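Local coordinates for protein 6-phospho-beta-d glycosidase (Streptococcus pyogenes, PDB 5FOO) that probably hydrolyses 6-phospho-beta-glucosides as a retaining glycoside hydrolase of family 1, and binds the cyclophellitol-based probe 6-phosphocyclophellitol, at residues A[218-230]-A[244-256]. The protein carries 1 engineered substitution. Residues are numbered along the deposited sequence; the frame is centred on the assembly and turned at random.
Sequences RIGTILNLTPAYP and AELWNNDLFMEAA. With EDO (1,2-ethanediol), chain H.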
ATOM      1  N   ARG A 218       2.128 -17.966  -0.398  1.00 27.35           N
ATOM      2  CA  ARG A 218       0.841 -17.364  -0.176  1.00 28.16           C
ATOM      3  C   ARG A 218       0.706 -16.100  -0.986  1.00 28.77           C
ATOM      4  O   ARG A 218       1.707 -15.498  -1.306  1.00 24.95           O
ATOM      5  CB  ARG A 218       0.603 -17.152   1.332  1.00 29.30           C
ATOM      6  CG  ARG A 218       0.254 -18.501   2.003  1.00 30.92           C
ATOM      7  CD  ARG A 218      -0.126 -18.352   3.466  1.00 33.14           C
ATOM      8  NE  ARG A 218       1.020 -17.846   4.223  1.00 38.92           N
ATOM      9  CZ  ARG A 218       0.991 -17.505   5.521  1.00 41.49           C
ATOM     10  NH1 ARG A 218      -0.164 -17.613   6.202  1.00 38.96           N
ATOM     11  NH2 ARG A 218       2.110 -17.028   6.124  1.00 37.01           N
ATOM     12  N   ILE A 219      -0.532 -15.753  -1.365  1.00 24.64           N
ATOM     13  CA  ILE A 219      -0.820 -14.604  -2.164  1.00 24.74           C
ATOM     14  C   ILE A 219      -2.004 -13.889  -1.624  1.00 25.93           C
ATOM     15  O   ILE A 219      -2.962 -14.510  -1.187  1.00 25.12           O
ATOM     16  CB  ILE A 219      -1.016 -14.923  -3.638  1.00 25.98           C
ATOM     17  CG1 ILE A 219      -1.149 -13.620  -4.429  1.00 22.34           C
ATOM     18  CG2 ILE A 219      -2.163 -15.904  -3.878  1.00 28.04           C
ATOM     19  CD1 ILE A 219      -0.805 -13.789  -5.854  1.00 24.09           C
ATOM     20  N   GLY A 220      -1.867 -12.561  -1.548  1.00 25.85           N
ATOM     21  CA  GLY A 220      -2.904 -11.730  -1.017  1.00 24.74           C
ATOM     22  C   GLY A 220      -2.919 -10.403  -1.696  1.00 24.32           C
ATOM     23  O   GLY A 220      -2.495 -10.274  -2.852  1.00 22.70           O
ATOM     24  N   THR A 221      -3.495  -9.425  -0.997  1.00 24.40           N
ATOM     25  CA  THR A 221      -3.505  -8.043  -1.476  1.00 25.32           C
ATOM     26  C   THR A 221      -3.333  -7.147  -0.267  1.00 26.25           C
ATOM     27  O   THR A 221      -3.407  -7.630   0.850  1.00 24.68           O
ATOM     28  CB  THR A 221      -4.758  -7.748  -2.336  1.00 29.67           C
ATOM     29  OG1 THR A 221      -4.568  -6.507  -3.025  1.00 29.87           O
ATOM     30  CG2 THR A 221      -6.043  -7.687  -1.455  1.00 27.27           C
ATOM     31  N   ILE A 222      -3.016  -5.865  -0.481  1.00 27.20           N
ATOM     32  CA  ILE A 222      -2.800  -4.914   0.601  1.00 24.80           C
ATOM     33  C   ILE A 222      -3.901  -3.876   0.540  1.00 25.96           C
ATOM     34  O   ILE A 222      -4.015  -3.115  -0.430  1.00 24.69           O
ATOM     35  CB  ILE A 222      -1.403  -4.273   0.521  1.00 25.99           C
ATOM     36  CG1 ILE A 222      -0.285  -5.325   0.634  1.00 29.46           C
ATOM     37  CG2 ILE A 222      -1.211  -3.224   1.603  1.00 25.38           C
ATOM     38  CD1 ILE A 222       1.030  -4.846   0.062  1.00 30.77           C
ATOM     39  N   LEU A 223      -4.691  -3.830   1.587  1.00 25.77           N
ATOM     40  CA  LEU A 223      -5.906  -3.048   1.623  1.00 28.25           C
ATOM     41  C   LEU A 223      -5.906  -2.119   2.828  1.00 32.86           C
ATOM     42  O   LEU A 223      -4.957  -2.130   3.575  1.00 28.25           O
ATOM     43  CB  LEU A 223      -7.138  -3.939   1.623  1.00 26.81           C
ATOM     44  CG  LEU A 223      -7.296  -4.898   0.471  1.00 25.27           C
ATOM     45  CD1 LEU A 223      -8.587  -5.664   0.616  1.00 27.28           C
ATOM     46  CD2 LEU A 223      -7.256  -4.221  -0.887  1.00 24.73           C
ATOM     47  N   ASN A 224      -6.919  -1.239   2.926  1.00 47.17           N
ATOM     48  CA  ASN A 224      -7.201  -0.386   4.120  1.00 40.46           C
ATOM     49  C   ASN A 224      -8.444  -0.906   4.816  1.00 44.75           C
ATOM     50  O   ASN A 224      -9.496  -1.216   4.186  1.00 45.99           O
ATOM     51  CB  ASN A 224      -7.450   1.051   3.717  1.00 46.21           C
ATOM     52  CG  ASN A 224      -6.162   1.904   3.686  1.00 54.82           C
ATOM     53  OD1 ASN A 224      -5.760   2.494   4.722  1.00 52.60           O
ATOM     54  ND2 ASN A 224      -5.540   2.034   2.481  1.00 47.07           N
ATOM     55  N   LEU A 225      -8.355  -1.050   6.119  1.00 35.47           N
ATOM     56  CA  LEU A 225      -9.555  -1.327   6.869  1.00 40.50           C
ATOM     57  C   LEU A 225      -9.769  -0.188   7.900  1.00 33.80           C
ATOM     58  O   LEU A 225     -10.451  -0.372   8.899  1.00 36.49           O
ATOM     59  CB  LEU A 225      -9.444  -2.722   7.488  1.00 43.19           C
ATOM     60  CG  LEU A 225     -10.621  -3.650   7.790  1.00 42.71           C
ATOM     61  CD1 LEU A 225     -11.675  -3.780   6.712  1.00 43.00           C
ATOM     62  CD2 LEU A 225     -10.037  -5.014   8.078  1.00 49.05           C
ATOM     63  N   THR A 226      -9.200   0.975   7.630  1.00 36.11           N
ATOM     64  CA  THR A 226      -9.358   2.159   8.517  1.00 39.59           C
ATOM     65  C   THR A 226     -10.851   2.433   8.792  1.00 36.30           C
ATOM     66  O   THR A 226     -11.595   2.527   7.870  1.00 34.04           O
ATOM     67  CB  THR A 226      -8.655   3.361   7.902  1.00 41.10           C
ATOM     68  OG1 THR A 226      -7.262   3.044   7.687  1.00 40.84           O
ATOM     69  CG2 THR A 226      -8.777   4.639   8.810  1.00 46.01           C
ATOM     70  N   PRO A 227     -11.308   2.426  10.059  1.00 32.46           N
ATOM     71  CA  PRO A 227     -12.678   2.726  10.288  1.00 35.09           C
ATOM     72  C   PRO A 227     -13.057   4.157   9.819  1.00 34.80           C
ATOM     73  O   PRO A 227     -12.198   5.047   9.838  1.00 30.47           O
ATOM     74  CB  PRO A 227     -12.803   2.666  11.813  1.00 37.66           C
ATOM     75  CG  PRO A 227     -11.700   1.768  12.231  1.00 39.17           C
ATOM     76  CD  PRO A 227     -10.595   2.234  11.323  1.00 35.97           C
ATOM     77  N   ALA A 228     -14.304   4.328   9.373  1.00 30.67           N
ATOM     78  CA  ALA A 228     -14.862   5.676   9.065  1.00 33.71           C
ATOM     79  C   ALA A 228     -15.709   6.039  10.280  1.00 32.46           C
ATOM     80  O   ALA A 228     -16.862   5.631  10.384  1.00 30.90           O
ATOM     81  CB  ALA A 228     -15.674   5.615   7.785  1.00 35.90           C
ATOM     82  N   TYR A 229     -15.082   6.670  11.282  1.00 31.96           N
ATOM     83  CA  TYR A 229     -15.756   6.890  12.563  1.00 32.49           C
ATOM     84  C   TYR A 229     -16.836   7.977  12.359  1.00 34.75           C
ATOM     85  O   TYR A 229     -16.507   9.039  11.847  1.00 33.74           O
ATOM     86  CB  TYR A 229     -14.774   7.365  13.660  1.00 32.54           C
ATOM     87  CG  TYR A 229     -13.738   6.345  14.110  1.00 31.27           C
ATOM     88  CD1 TYR A 229     -14.117   5.064  14.575  1.00 33.57           C
ATOM     89  CD2 TYR A 229     -12.423   6.665  14.125  1.00 30.05           C
ATOM     90  CE1 TYR A 229     -13.167   4.161  15.033  1.00 31.10           C
ATOM     91  CE2 TYR A 229     -11.465   5.784  14.560  1.00 32.75           C
ATOM     92  CZ  TYR A 229     -11.829   4.543  15.009  1.00 31.87           C
ATOM     93  OH  TYR A 229     -10.818   3.725  15.394  1.00 30.56           O
ATOM     94  N   PRO A 230     -18.106   7.713  12.764  1.00 34.36           N
ATOM     95  CA  PRO A 230     -19.158   8.715  12.577  1.00 32.14           C
ATOM     96  C   PRO A 230     -18.939   9.907  13.465  1.00 35.03           C
ATOM     97  O   PRO A 230     -18.458   9.748  14.577  1.00 29.80           O
ATOM     98  CB  PRO A 230     -20.395   7.981  12.993  1.00 31.60           C
ATOM     99  CG  PRO A 230     -19.913   6.933  13.985  1.00 30.62           C
ATOM    100  CD  PRO A 230     -18.626   6.466  13.373  1.00 31.91           C
ATOM    101  N   ALA A 244     -19.566   5.299   3.876  1.00 25.16           N
ATOM    102  CA  ALA A 244     -18.153   5.474   3.694  1.00 25.05           C
ATOM    103  C   ALA A 244     -17.363   4.152   3.885  1.00 27.12           C
ATOM    104  O   ALA A 244     -16.337   3.922   3.204  1.00 26.56           O
ATOM    105  CB  ALA A 244     -17.612   6.524   4.587  1.00 25.21           C
ATOM    106  N   GLU A 245     -17.872   3.290   4.762  1.00 30.40           N
ATOM    107  CA  GLU A 245     -17.251   1.955   4.965  1.00 31.54           C
ATOM    108  C   GLU A 245     -17.540   1.089   3.800  1.00 29.31           C
ATOM    109  O   GLU A 245     -16.625   0.452   3.295  1.00 27.21           O
ATOM    110  CB  GLU A 245     -17.690   1.292   6.263  1.00 31.35           C
ATOM    111  CG  GLU A 245     -17.291   2.192   7.431  1.00 38.85           C
ATOM    112  CD  GLU A 245     -16.577   1.541   8.562  1.00 42.85           C
ATOM    113  OE1 GLU A 245     -16.639   0.326   8.642  1.00 50.89           O
ATOM    114  OE2 GLU A 245     -15.970   2.280   9.375  1.00 40.09           O
ATOM    115  N   LEU A 246     -18.784   1.100   3.327  1.00 28.14           N
ATOM    116  CA  LEU A 246     -19.129   0.256   2.177  1.00 30.47           C
ATOM    117  C   LEU A 246     -18.192   0.433   0.992  1.00 29.44           C
ATOM    118  O   LEU A 246     -17.795  -0.564   0.367  1.00 29.43           O
ATOM    119  CB  LEU A 246     -20.543   0.479   1.652  1.00 31.41           C
ATOM    120  CG  LEU A 246     -21.735  -0.092   2.367  1.00 36.30           C
ATOM    121  CD1 LEU A 246     -22.978   0.416   1.645  1.00 37.13           C
ATOM    122  CD2 LEU A 246     -21.692  -1.607   2.323  1.00 38.36           C
ATOM    123  N   TRP A 247     -17.929   1.702   0.650  1.00 28.23           N
ATOM    124  CA  TRP A 247     -17.059   2.087  -0.428  1.00 28.39           C
ATOM    125  C   TRP A 247     -15.575   1.916  -0.070  1.00 28.34           C
ATOM    126  O   TRP A 247     -14.869   1.224  -0.777  1.00 28.97           O
ATOM    127  CB  TRP A 247     -17.348   3.552  -0.898  1.00 27.11           C
ATOM    128  CG  TRP A 247     -16.411   4.035  -1.933  1.00 23.60           C
ATOM    129  CD1 TRP A 247     -15.348   4.868  -1.717  1.00 23.99           C
ATOM    130  CD2 TRP A 247     -16.428   3.774  -3.351  1.00 24.26           C
ATOM    131  NE1 TRP A 247     -14.682   5.089  -2.872  1.00 25.28           N
ATOM    132  CE2 TRP A 247     -15.309   4.406  -3.893  1.00 24.94           C
ATOM    133  CE3 TRP A 247     -17.249   3.030  -4.202  1.00 25.04           C
ATOM    134  CZ2 TRP A 247     -15.018   4.357  -5.225  1.00 24.26           C
ATOM    135  CZ3 TRP A 247     -16.958   2.991  -5.521  1.00 24.72           C
ATOM    136  CH2 TRP A 247     -15.843   3.637  -6.031  1.00 24.39           C
ATOM    137  N   ASN A 248     -15.104   2.596   0.961  1.00 30.31           N
ATOM    138  CA  ASN A 248     -13.658   2.680   1.212  1.00 32.88           C
ATOM    139  C   ASN A 248     -13.048   1.367   1.743  1.00 29.26           C
ATOM    140  O   ASN A 248     -11.862   1.154   1.582  1.00 32.63           O
ATOM    141  CB  ASN A 248     -13.277   3.848   2.147  1.00 32.00           C
ATOM    142  CG  ASN A 248     -13.612   5.199   1.538  1.00 37.39           C
ATOM    143  OD1 ASN A 248     -12.908   5.682   0.648  1.00 36.73           O
ATOM    144  ND2 ASN A 248     -14.751   5.775   1.945  1.00 37.79           N
ATOM    145  N   ASN A 249     -13.860   0.537   2.385  1.00 27.29           N
ATOM    146  CA  ASN A 249     -13.394  -0.706   2.995  1.00 31.17           C
ATOM    147  C   ASN A 249     -14.016  -1.945   2.342  1.00 31.25           C
ATOM    148  O   ASN A 249     -13.271  -2.797   1.819  1.00 26.59           O
ATOM    149  CB  ASN A 249     -13.612  -0.687   4.505  1.00 30.70           C
ATOM    150  CG  ASN A 249     -12.807   0.425   5.166  1.00 34.83           C
ATOM    151  OD1 ASN A 249     -11.866   0.944   4.575  1.00 42.78           O
ATOM    152  ND2 ASN A 249     -13.143   0.767   6.355  1.00 31.78           N
ATOM    153  N   ASP A 250     -15.347  -2.025   2.354  1.00 29.70           N
ATOM    154  CA  ASP A 250     -16.032  -3.264   1.996  1.00 27.34           C
ATOM    155  C   ASP A 250     -15.849  -3.732   0.582  1.00 29.42           C
ATOM    156  O   ASP A 250     -15.730  -4.948   0.370  1.00 26.80           O
ATOM    157  CB  ASP A 250     -17.490  -3.197   2.288  1.00 29.19           C
ATOM    158  CG  ASP A 250     -17.795  -3.051   3.735  1.00 34.06           C
ATOM    159  OD1 ASP A 250     -16.889  -2.850   4.585  1.00 39.47           O
ATOM    160  OD2 ASP A 250     -18.980  -3.071   4.021  1.00 46.10           O
ATOM    161  N   LEU A 251     -15.823  -2.810  -0.390  1.00 29.22           N
ATOM    162  CA  LEU A 251     -15.749  -3.184  -1.811  1.00 28.78           C
ATOM    163  C   LEU A 251     -14.550  -4.160  -1.969  1.00 29.21           C
ATOM    164  O   LEU A 251     -14.703  -5.287  -2.379  1.00 28.74           O
ATOM    165  CB  LEU A 251     -15.560  -1.936  -2.690  1.00 27.21           C
ATOM    166  CG  LEU A 251     -15.716  -2.098  -4.202  1.00 27.89           C
ATOM    167  CD1 LEU A 251     -15.677  -0.739  -4.932  1.00 27.25           C
ATOM    168  CD2 LEU A 251     -14.636  -2.970  -4.800  1.00 30.65           C
ATOM    169  N   PHE A 252     -13.359  -3.709  -1.634  1.00 27.90           N
ATOM    170  CA  PHE A 252     -12.192  -4.541  -1.904  1.00 27.55           C
ATOM    171  C   PHE A 252     -12.027  -5.700  -0.879  1.00 26.03           C
ATOM    172  O   PHE A 252     -11.506  -6.756  -1.258  1.00 28.53           O
ATOM    173  CB  PHE A 252     -10.910  -3.718  -2.030  1.00 25.14           C
ATOM    174  CG  PHE A 252     -10.790  -2.950  -3.331  1.00 25.96           C
ATOM    175  CD1 PHE A 252     -10.597  -3.595  -4.530  1.00 25.85           C
ATOM    176  CD2 PHE A 252     -10.873  -1.546  -3.343  1.00 28.02           C
ATOM    177  CE1 PHE A 252     -10.473  -2.891  -5.739  1.00 27.37           C
ATOM    178  CE2 PHE A 252     -10.800  -0.828  -4.550  1.00 28.97           C
ATOM    179  CZ  PHE A 252     -10.577  -1.501  -5.748  1.00 27.87           C
ATOM    180  N   MET A 253     -12.411  -5.491   0.381  1.00 24.74           N
ATOM    181  CA  MET A 253     -12.322  -6.547   1.400  1.00 28.03           C
ATOM    182  C   MET A 253     -13.242  -7.719   1.111  1.00 27.05           C
ATOM    183  O   MET A 253     -12.806  -8.844   1.170  1.00 24.21           O
ATOM    184  CB  MET A 253     -12.596  -6.052   2.794  1.00 28.25           C
ATOM    185  CG  MET A 253     -11.453  -5.261   3.403  1.00 30.92           C
ATOM    186  SD  MET A 253     -10.017  -6.267   3.841  1.00 34.01           S
ATOM    187  CE  MET A 253     -10.716  -7.243   5.170  1.00 27.59           C
ATOM    188  N   GLU A 254     -14.494  -7.429   0.754  1.00 30.23           N
ATOM    189  CA  GLU A 254     -15.473  -8.446   0.453  1.00 30.78           C
ATOM    190  C   GLU A 254     -15.021  -9.210  -0.751  1.00 26.08           C
ATOM    191  O   GLU A 254     -15.109 -10.413  -0.745  1.00 25.72           O
ATOM    192  CB  GLU A 254     -16.893  -7.895   0.271  1.00 37.15           C
ATOM    193  CG  GLU A 254     -17.556  -7.403   1.548  1.00 46.48           C
ATOM    194  CD  GLU A 254     -17.677  -8.492   2.598  1.00 52.11           C
ATOM    195  OE1 GLU A 254     -17.913  -9.663   2.230  1.00 47.37           O
ATOM    196  OE2 GLU A 254     -17.539  -8.155   3.788  1.00 62.33           O
ATOM    197  N   ALA A 255     -14.563  -8.525  -1.797  1.00 25.73           N
ATOM    198  CA  ALA A 255     -14.049  -9.213  -2.967  1.00 24.63           C
ATOM    199  C   ALA A 255     -12.776 -10.051  -2.685  1.00 25.01           C
ATOM    200  O   ALA A 255     -12.687 -11.190  -3.120  1.00 28.81           O
ATOM    201  CB  ALA A 255     -13.768  -8.250  -4.076  1.00 25.81           C
ATOM    202  N   ALA A 256     -11.811  -9.506  -1.947  1.00 25.90           N
ATOM    203  CA  ALA A 256     -10.577 -10.238  -1.619  1.00 26.62           C
ATOM    204  C   ALA A 256     -10.812 -11.526  -0.789  1.00 30.51           C
ATOM    205  O   ALA A 256     -10.263 -12.559  -1.120  1.00 28.27           O
ATOM    206  CB  ALA A 256      -9.607  -9.349  -0.887  1.00 28.51           C
TER
HETATM  207  C1  EDO H1465       5.389 -17.967   3.706  0.80 33.61           C
HETATM  208  O1  EDO H1465       4.407 -17.079   4.235  0.80 33.69           O
HETATM  209  C2  EDO H1465       4.756 -19.155   3.059  0.80 35.81           C
HETATM  210  O2  EDO H1465       3.408 -18.803   2.880  0.80 37.04           O
HETATM  211  O   HOH W   1     -10.470  -2.310   1.899  1.00 38.91           O
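Leu223 sets its two methyl groups on helix segment 244-256: CD1 lies 3.6 Å from Met253 SD and also meets Ala256 CB, while CD2 packs 3.9 Å from Phe252 CB, the two side chains crossing at about a right angle. Met253 is bent at both chi2 and chi3, which curls its thioether back between the two leucines; Leu225 CD1 touches Met253 CG at 3.6 Å and Leu225 CD2 reaches the terminal CE. Thr221 CG2 against Ala256 CB extends this cluster; Ala228 CB meets Ala244 CB at 3.8 Å separately, beside the Glu245 side chain. Strand 218-224 is the fifth of the eight parallel strands of the TIM barrel, and the helix that follows it in the chain returns outside the barrel wall, nearly antiparallel to it (162°) with the axes 8.3 Å apart, as in a beta/alpha unit. Helix 166-174 and strand 293-297 supply further packing around Leu223 and Met253.

Polar contacts lie toward Asn224 and the residues that follow it to Ala228. Ala228 N donates to Glu245 OE2 over 2.6 Å, nearly straight at 167°, meeting the oxygen on its anti side and somewhat out of the carboxylate plane. One water donates to both Asn224 O, at 2.7 Å, and Asn249 O, at 2.8 Å, joining strand and helix backbones. Glu245 O accepts the ordinary alpha-helical bond from Asn249 N and the i+5, pi-type bond from Asp250 N, from opposite faces of its plane. On the barrel side, Asn224 ND2 is hydrogen-bonded to Glu165, a residue of the 6-phosphocyclophellitol pocket.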